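Local coordinates for protein exocyst complex component EXO70 (Saccharomyces cerevisiae, PDB 2B1E) that helps assemble the exocyst complex, which tethers secretory vesicles to sites of exocytosis, and interacts with the small GTPase RHO3, at residues Ile290-Ser301 and Cys375-Lys386. Numbering follows the deposited sequence.
Sequences IDRIIKKANSIS and CIDTLAVNLERK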
ATOM      1  N   ILE A 290     -14.540  -2.962   1.046  1.00 28.05           N
ATOM      2  CA  ILE A 290     -15.864  -2.537   1.483  1.00 28.78           C
ATOM      3  C   ILE A 290     -16.953  -3.293   0.724  1.00 29.54           C
ATOM      4  O   ILE A 290     -17.882  -3.826   1.329  1.00 28.50           O
ATOM      5  CB  ILE A 290     -16.060  -1.010   1.288  1.00 26.00           C
ATOM      6  CG1 ILE A 290     -15.196  -0.236   2.292  1.00 26.02           C
ATOM      7  CG2 ILE A 290     -17.527  -0.638   1.469  1.00 26.19           C
ATOM      8  CD1 ILE A 290     -15.570  -0.472   3.760  1.00 24.58           C
ATOM      9  N   ASP A 291     -16.827  -3.335  -0.600  1.00 30.95           N
ATOM     10  CA  ASP A 291     -17.788  -4.023  -1.459  1.00 32.37           C
ATOM     11  C   ASP A 291     -17.808  -5.516  -1.156  1.00 31.51           C
ATOM     12  O   ASP A 291     -18.850  -6.169  -1.224  1.00 31.77           O
ATOM     13  CB  ASP A 291     -17.428  -3.788  -2.929  1.00 35.50           C
ATOM     14  CG  ASP A 291     -17.699  -2.362  -3.371  1.00 37.92           C
ATOM     15  OD1 ASP A 291     -17.778  -1.477  -2.491  1.00 39.54           O
ATOM     16  OD2 ASP A 291     -17.824  -2.120  -4.590  1.00 39.18           O
ATOM     17  N   ARG A 292     -16.644  -6.048  -0.813  1.00 30.22           N
ATOM     18  CA  ARG A 292     -16.515  -7.454  -0.482  1.00 29.15           C
ATOM     19  C   ARG A 292     -17.342  -7.762   0.773  1.00 28.52           C
ATOM     20  O   ARG A 292     -18.022  -8.782   0.842  1.00 28.80           O
ATOM     21  CB  ARG A 292     -15.046  -7.780  -0.229  1.00 29.52           C
ATOM     22  CG  ARG A 292     -14.769  -9.234   0.029  1.00 30.70           C
ATOM     23  CD  ARG A 292     -13.603  -9.374   0.979  1.00 33.12           C
ATOM     24  NE  ARG A 292     -13.116 -10.742   1.024  1.00 32.79           N
ATOM     25  CZ  ARG A 292     -12.497 -11.335   0.012  1.00 34.38           C
ATOM     26  NH1 ARG A 292     -12.292 -10.669  -1.121  1.00 34.96           N
ATOM     27  NH2 ARG A 292     -12.087 -12.591   0.129  1.00 33.21           N
ATOM     28  N   ILE A 293     -17.280  -6.874   1.762  1.00 27.00           N
ATOM     29  CA  ILE A 293     -18.030  -7.056   3.005  1.00 26.01           C
ATOM     30  C   ILE A 293     -19.537  -7.007   2.750  1.00 25.41           C
ATOM     31  O   ILE A 293     -20.289  -7.846   3.255  1.00 24.39           O
ATOM     32  CB  ILE A 293     -17.657  -5.978   4.047  1.00 23.91           C
ATOM     33  CG1 ILE A 293     -16.164  -6.069   4.373  1.00 22.74           C
ATOM     34  CG2 ILE A 293     -18.462  -6.187   5.325  1.00 25.66           C
ATOM     35  CD1 ILE A 293     -15.649  -4.919   5.220  1.00 24.40           C
ATOM     36  N   ILE A 294     -19.973  -6.020   1.972  1.00 25.23           N
ATOM     37  CA  ILE A 294     -21.387  -5.873   1.638  1.00 26.91           C
ATOM     38  C   ILE A 294     -21.911  -7.117   0.912  1.00 28.75           C
ATOM     39  O   ILE A 294     -23.050  -7.528   1.123  1.00 28.52           O
ATOM     40  CB  ILE A 294     -21.621  -4.624   0.750  1.00 25.91           C
ATOM     41  CG1 ILE A 294     -21.231  -3.366   1.526  1.00 23.90           C
ATOM     42  CG2 ILE A 294     -23.084  -4.541   0.325  1.00 24.34           C
ATOM     43  CD1 ILE A 294     -21.304  -2.095   0.715  1.00 26.44           C
ATOM     44  N   LYS A 295     -21.078  -7.718   0.067  1.00 28.83           N
ATOM     45  CA  LYS A 295     -21.475  -8.915  -0.671  1.00 29.91           C
ATOM     46  C   LYS A 295     -21.492 -10.146   0.224  1.00 28.59           C
ATOM     47  O   LYS A 295     -22.445 -10.923   0.207  1.00 28.05           O
ATOM     48  CB  LYS A 295     -20.527  -9.164  -1.849  1.00 32.06           C
ATOM     49  CG  LYS A 295     -20.523  -8.060  -2.891  1.00 36.83           C
ATOM     50  CD  LYS A 295     -19.616  -8.420  -4.058  1.00 38.04           C
ATOM     51  CE  LYS A 295     -19.590  -7.319  -5.104  1.00 40.17           C
ATOM     52  NZ  LYS A 295     -18.678  -7.674  -6.233  1.00 42.34           N
ATOM     53  N   LYS A 296     -20.429 -10.330   0.997  1.00 27.98           N
ATOM     54  CA  LYS A 296     -20.349 -11.473   1.897  1.00 29.13           C
ATOM     55  C   LYS A 296     -21.463 -11.423   2.953  1.00 28.51           C
ATOM     56  O   LYS A 296     -22.131 -12.422   3.201  1.00 27.11           O
ATOM     57  CB  LYS A 296     -18.981 -11.511   2.583  1.00 28.94           C
ATOM     58  CG  LYS A 296     -17.826 -11.900   1.667  1.00 32.48           C
ATOM     59  CD  LYS A 296     -17.824 -13.401   1.403  1.00 33.73           C
ATOM     60  CE  LYS A 296     -16.657 -13.819   0.514  1.00 34.03           C
ATOM     61  NZ  LYS A 296     -16.754 -13.179  -0.826  1.00 34.76           N
ATOM     62  N   ALA A 297     -21.666 -10.260   3.565  1.00 28.46           N
ATOM     63  CA  ALA A 297     -22.697 -10.128   4.592  1.00 30.40           C
ATOM     64  C   ALA A 297     -24.102 -10.407   4.066  1.00 31.72           C
ATOM     65  O   ALA A 297     -24.987 -10.786   4.832  1.00 31.36           O
ATOM     66  CB  ALA A 297     -22.644  -8.735   5.220  1.00 29.34           C
ATOM     67  N   ASN A 298     -24.313 -10.219   2.766  1.00 33.60           N
ATOM     68  CA  ASN A 298     -25.633 -10.451   2.178  1.00 35.14           C
ATOM     69  C   ASN A 298     -25.752 -11.757   1.387  1.00 35.36           C
ATOM     70  O   ASN A 298     -26.839 -12.093   0.908  1.00 35.16           O
ATOM     71  CB  ASN A 298     -26.040  -9.278   1.273  1.00 36.55           C
ATOM     72  CG  ASN A 298     -26.264  -7.977   2.044  1.00 38.25           C
ATOM     73  OD1 ASN A 298     -25.322  -7.235   2.328  1.00 37.47           O
ATOM     74  ND2 ASN A 298     -27.520  -7.703   2.392  1.00 39.70           N
ATOM     75  N   SER A 299     -24.651 -12.493   1.251  1.00 35.27           N
ATOM     76  CA  SER A 299     -24.670 -13.754   0.508  1.00 36.54           C
ATOM     77  C   SER A 299     -25.672 -14.754   1.093  1.00 36.53           C
ATOM     78  O   SER A 299     -26.639 -15.125   0.429  1.00 36.25           O
ATOM     79  CB  SER A 299     -23.272 -14.381   0.470  1.00 38.38           C
ATOM     80  OG  SER A 299     -22.818 -14.731   1.766  1.00 41.19           O
ATOM     81  N   ILE A 300     -25.444 -15.189   2.329  1.00 35.31           N
ATOM     82  CA  ILE A 300     -26.349 -16.134   2.982  1.00 34.91           C
ATOM     83  C   ILE A 300     -27.586 -15.375   3.451  1.00 34.48           C
ATOM     84  O   ILE A 300     -27.488 -14.500   4.302  1.00 35.00           O
ATOM     85  CB  ILE A 300     -25.673 -16.803   4.193  1.00 35.79           C
ATOM     86  CG1 ILE A 300     -24.387 -17.497   3.741  1.00 37.46           C
ATOM     87  CG2 ILE A 300     -26.627 -17.797   4.847  1.00 36.17           C
ATOM     88  CD1 ILE A 300     -24.593 -18.493   2.623  1.00 36.77           C
ATOM     89  N   SER A 301     -28.746 -15.719   2.902  1.00 32.64           N
ATOM     90  CA  SER A 301     -29.994 -15.036   3.239  1.00 31.84           C
ATOM     91  C   SER A 301     -30.517 -15.268   4.651  1.00 29.75           C
ATOM     92  O   SER A 301     -31.172 -14.398   5.223  1.00 27.83           O
ATOM     93  CB  SER A 301     -31.085 -15.422   2.237  1.00 32.75           C
ATOM     94  OG  SER A 301     -31.295 -16.824   2.239  1.00 32.98           O
ATOM     95  N   CYS A 375     -15.075  -0.150   7.719  1.00 21.80           N
ATOM     96  CA  CYS A 375     -15.225  -1.559   7.372  1.00 22.84           C
ATOM     97  C   CYS A 375     -16.042  -2.308   8.423  1.00 22.34           C
ATOM     98  O   CYS A 375     -16.925  -3.104   8.087  1.00 20.99           O
ATOM     99  CB  CYS A 375     -13.850  -2.225   7.227  1.00 23.70           C
ATOM    100  SG  CYS A 375     -12.999  -1.907   5.646  1.00 27.35           S
ATOM    101  N   ILE A 376     -15.739  -2.064   9.695  1.00 21.09           N
ATOM    102  CA  ILE A 376     -16.454  -2.727  10.777  1.00 19.53           C
ATOM    103  C   ILE A 376     -17.895  -2.226  10.834  1.00 19.65           C
ATOM    104  O   ILE A 376     -18.808  -3.000  11.113  1.00 18.93           O
ATOM    105  CB  ILE A 376     -15.731  -2.512  12.122  1.00 20.14           C
ATOM    106  CG1 ILE A 376     -14.347  -3.167  12.050  1.00 20.16           C
ATOM    107  CG2 ILE A 376     -16.527  -3.136  13.261  1.00 18.13           C
ATOM    108  CD1 ILE A 376     -13.425  -2.790  13.195  1.00 22.31           C
ATOM    109  N   ASP A 377     -18.104  -0.940  10.552  1.00 18.66           N
ATOM    110  CA  ASP A 377     -19.459  -0.389  10.535  1.00 19.18           C
ATOM    111  C   ASP A 377     -20.264  -1.072   9.428  1.00 19.42           C
ATOM    112  O   ASP A 377     -21.433  -1.433   9.611  1.00 19.34           O
ATOM    113  CB  ASP A 377     -19.446   1.114  10.238  1.00 20.28           C
ATOM    114  CG  ASP A 377     -19.212   1.967  11.472  1.00 23.21           C
ATOM    115  OD1 ASP A 377     -19.210   1.429  12.600  1.00 22.60           O
ATOM    116  OD2 ASP A 377     -19.038   3.194  11.301  1.00 25.58           O
ATOM    117  N   THR A 378     -19.633  -1.226   8.267  1.00 15.51           N
ATOM    118  CA  THR A 378     -20.286  -1.834   7.116  1.00 15.29           C
ATOM    119  C   THR A 378     -20.664  -3.279   7.403  1.00 14.28           C
ATOM    120  O   THR A 378     -21.735  -3.734   7.012  1.00 14.84           O
ATOM    121  CB  THR A 378     -19.373  -1.762   5.867  1.00 15.85           C
ATOM    122  OG1 THR A 378     -19.019  -0.393   5.632  1.00 15.14           O
ATOM    123  CG2 THR A 378     -20.096  -2.319   4.636  1.00 16.73           C
ATOM    124  N   LEU A 379     -19.784  -4.000   8.082  1.00 14.91           N
ATOM    125  CA  LEU A 379     -20.057  -5.390   8.434  1.00 15.59           C
ATOM    126  C   LEU A 379     -21.270  -5.493   9.366  1.00 16.68           C
ATOM    127  O   LEU A 379     -22.198  -6.273   9.127  1.00 16.23           O
ATOM    128  CB  LEU A 379     -18.837  -6.008   9.126  1.00 14.11           C
ATOM    129  CG  LEU A 379     -19.055  -7.404   9.717  1.00 13.41           C
ATOM    130  CD1 LEU A 379     -19.341  -8.425   8.599  1.00 12.72           C
ATOM    131  CD2 LEU A 379     -17.824  -7.799  10.504  1.00 15.54           C
ATOM    132  N   ALA A 380     -21.256  -4.704  10.436  1.00 18.14           N
ATOM    133  CA  ALA A 380     -22.342  -4.724  11.404  1.00 18.77           C
ATOM    134  C   ALA A 380     -23.696  -4.363  10.797  1.00 18.16           C
ATOM    135  O   ALA A 380     -24.662  -5.111  10.954  1.00 18.48           O
ATOM    136  CB  ALA A 380     -22.022  -3.786  12.579  1.00 19.48           C
ATOM    137  N   VAL A 381     -23.771  -3.229  10.102  1.00 18.79           N
ATOM    138  CA  VAL A 381     -25.034  -2.790   9.511  1.00 18.66           C
ATOM    139  C   VAL A 381     -25.554  -3.750   8.437  1.00 18.79           C
ATOM    140  O   VAL A 381     -26.749  -4.025   8.373  1.00 18.46           O
ATOM    141  CB  VAL A 381     -24.916  -1.355   8.916  1.00 21.30           C
ATOM    142  CG1 VAL A 381     -24.014  -1.360   7.699  1.00 21.59           C
ATOM    143  CG2 VAL A 381     -26.295  -0.824   8.555  1.00 21.81           C
ATOM    144  N   ASN A 382     -24.668  -4.262   7.589  1.00 17.16           N
ATOM    145  CA  ASN A 382     -25.097  -5.199   6.550  1.00 17.17           C
ATOM    146  C   ASN A 382     -25.553  -6.532   7.142  1.00 15.75           C
ATOM    147  O   ASN A 382     -26.487  -7.154   6.636  1.00 14.18           O
ATOM    148  CB  ASN A 382     -23.985  -5.390   5.531  1.00 17.23           C
ATOM    149  CG  ASN A 382     -23.990  -4.292   4.493  1.00 22.27           C
ATOM    150  OD1 ASN A 382     -24.710  -4.379   3.497  1.00 21.57           O
ATOM    151  ND2 ASN A 382     -23.216  -3.235   4.735  1.00 19.93           N
ATOM    152  N   LEU A 383     -24.905  -6.973   8.214  1.00 14.63           N
ATOM    153  CA  LEU A 383     -25.359  -8.195   8.860  1.00 13.53           C
ATOM    154  C   LEU A 383     -26.730  -7.889   9.465  1.00 11.54           C
ATOM    155  O   LEU A 383     -27.606  -8.750   9.492  1.00 12.17           O
ATOM    156  CB  LEU A 383     -24.409  -8.630   9.973  1.00 15.08           C
ATOM    157  CG  LEU A 383     -23.144  -9.373   9.556  1.00 14.55           C
ATOM    158  CD1 LEU A 383     -22.294  -9.654  10.778  1.00 15.32           C
ATOM    159  CD2 LEU A 383     -23.519 -10.670   8.836  1.00 17.04           C
ATOM    160  N   GLU A 384     -26.914  -6.664   9.955  1.00 11.29           N
ATOM    161  CA  GLU A 384     -28.198  -6.279  10.547  1.00 10.99           C
ATOM    162  C   GLU A 384     -29.282  -6.239   9.478  1.00 13.30           C
ATOM    163  O   GLU A 384     -30.394  -6.745   9.681  1.00 12.98           O
ATOM    164  CB  GLU A 384     -28.140  -4.896  11.212  1.00 11.46           C
ATOM    165  CG  GLU A 384     -29.294  -4.719  12.199  1.00 12.56           C
ATOM    166  CD  GLU A 384     -29.664  -3.274  12.496  1.00 14.27           C
ATOM    167  OE1 GLU A 384     -28.763  -2.409  12.619  1.00 16.99           O
ATOM    168  OE2 GLU A 384     -30.876  -3.015  12.621  1.00 12.63           O
ATOM    169  N   ARG A 385     -28.966  -5.602   8.354  1.00 14.80           N
ATOM    170  CA  ARG A 385     -29.905  -5.501   7.245  1.00 18.25           C
ATOM    171  C   ARG A 385     -30.369  -6.894   6.819  1.00 16.94           C
ATOM    172  O   ARG A 385     -31.563  -7.139   6.653  1.00 17.63           O
ATOM    173  CB  ARG A 385     -29.255  -4.781   6.056  1.00 20.34           C
ATOM    174  CG  ARG A 385     -30.120  -4.767   4.801  1.00 26.49           C
ATOM    175  CD  ARG A 385     -29.532  -3.899   3.700  1.00 27.16           C
ATOM    176  NE  ARG A 385     -29.603  -2.472   4.015  1.00 31.02           N
ATOM    177  CZ  ARG A 385     -28.643  -1.777   4.623  1.00 32.64           C
ATOM    178  NH1 ARG A 385     -27.513  -2.369   4.991  1.00 33.36           N
ATOM    179  NH2 ARG A 385     -28.814  -0.484   4.866  1.00 33.16           N
ATOM    180  N   LYS A 386     -29.420  -7.806   6.653  1.00 16.15           N
ATOM    181  CA  LYS A 386     -29.751  -9.164   6.257  1.00 15.83           C
ATOM    182  C   LYS A 386     -30.609  -9.857   7.308  1.00 13.63           C
ATOM    183  O   LYS A 386     -31.548 -10.576   6.979  1.00 15.09           O
ATOM    184  CB  LYS A 386     -28.487  -9.980   6.025  1.00 18.34           C
ATOM    185  CG  LYS A 386     -28.802 -11.424   5.678  1.00 21.69           C
ATOM    186  CD  LYS A 386     -27.572 -12.254   5.541  1.00 26.70           C
ATOM    187  CE  LYS A 386     -26.962 -12.606   6.878  1.00 26.69           C
ATOM    188  NZ  LYS A 386     -25.805 -13.508   6.653  1.00 30.04           N
TER
HETATM  189  O   HOH W   1     -24.049 -13.776   4.487  1.00 31.11           O
HETATM  190  O   HOH W   2     -31.746 -11.842   4.557  1.00 20.59           O
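Ala297 sets its methyl against the flank of Asn382, CB to CB 3.6 Å, a small side chain where the CA atoms of helices 268-299 and 364-391 come nearest, opposite Leu383; the axes of the two segments approach to 8.6 Å and cross at -30°, running the same way. Three isoleucines make most of the other apolar contacts. Ile293 spreads its two branches along the partner: CG2 lies on the backbone of Leu379, 3.6 Å from its CA, and CD1 reaches the turn at Cys375. Ile290 presses CD1 on the sulfur, 3.5 Å from Cys375 SG, and Ile294 brings CG1 tightly against the methyl of Thr378, 3.5 Å from CG2. That methyl can meet the isoleucine because Thr378 has CG2 anti to its backbone N, while OG1 is turned back along its own helix to bond Asp374 O.

The pair belongs to the all-helical rod of Exo70, within its C-terminal family region; helix 311-323 packs on Ile293, Cys375, Leu379 and Leu383, and helix 440-473 packs on Ile376 and Ala380, which point away from 290-301.

Within its own helix, Asn382 gives an in-plane N-H from ND2 to Thr378 O one turn back (161° at the hydrogen), which fixes its amide beside Ile294. Polar contacts between the segments gather toward the C-terminal end of helix 268-299. Lys386, extended until it bends at chi3 (76°), carries its ammonium to the last carbonyls of that helix. There NZ donates weakly to Ala297 O at 3.4 Å, and firmly to a water that also bonds Lys296 O and Ile300 N. A second water joins Ser301 O to Lys386 O, 2.7 Å from each.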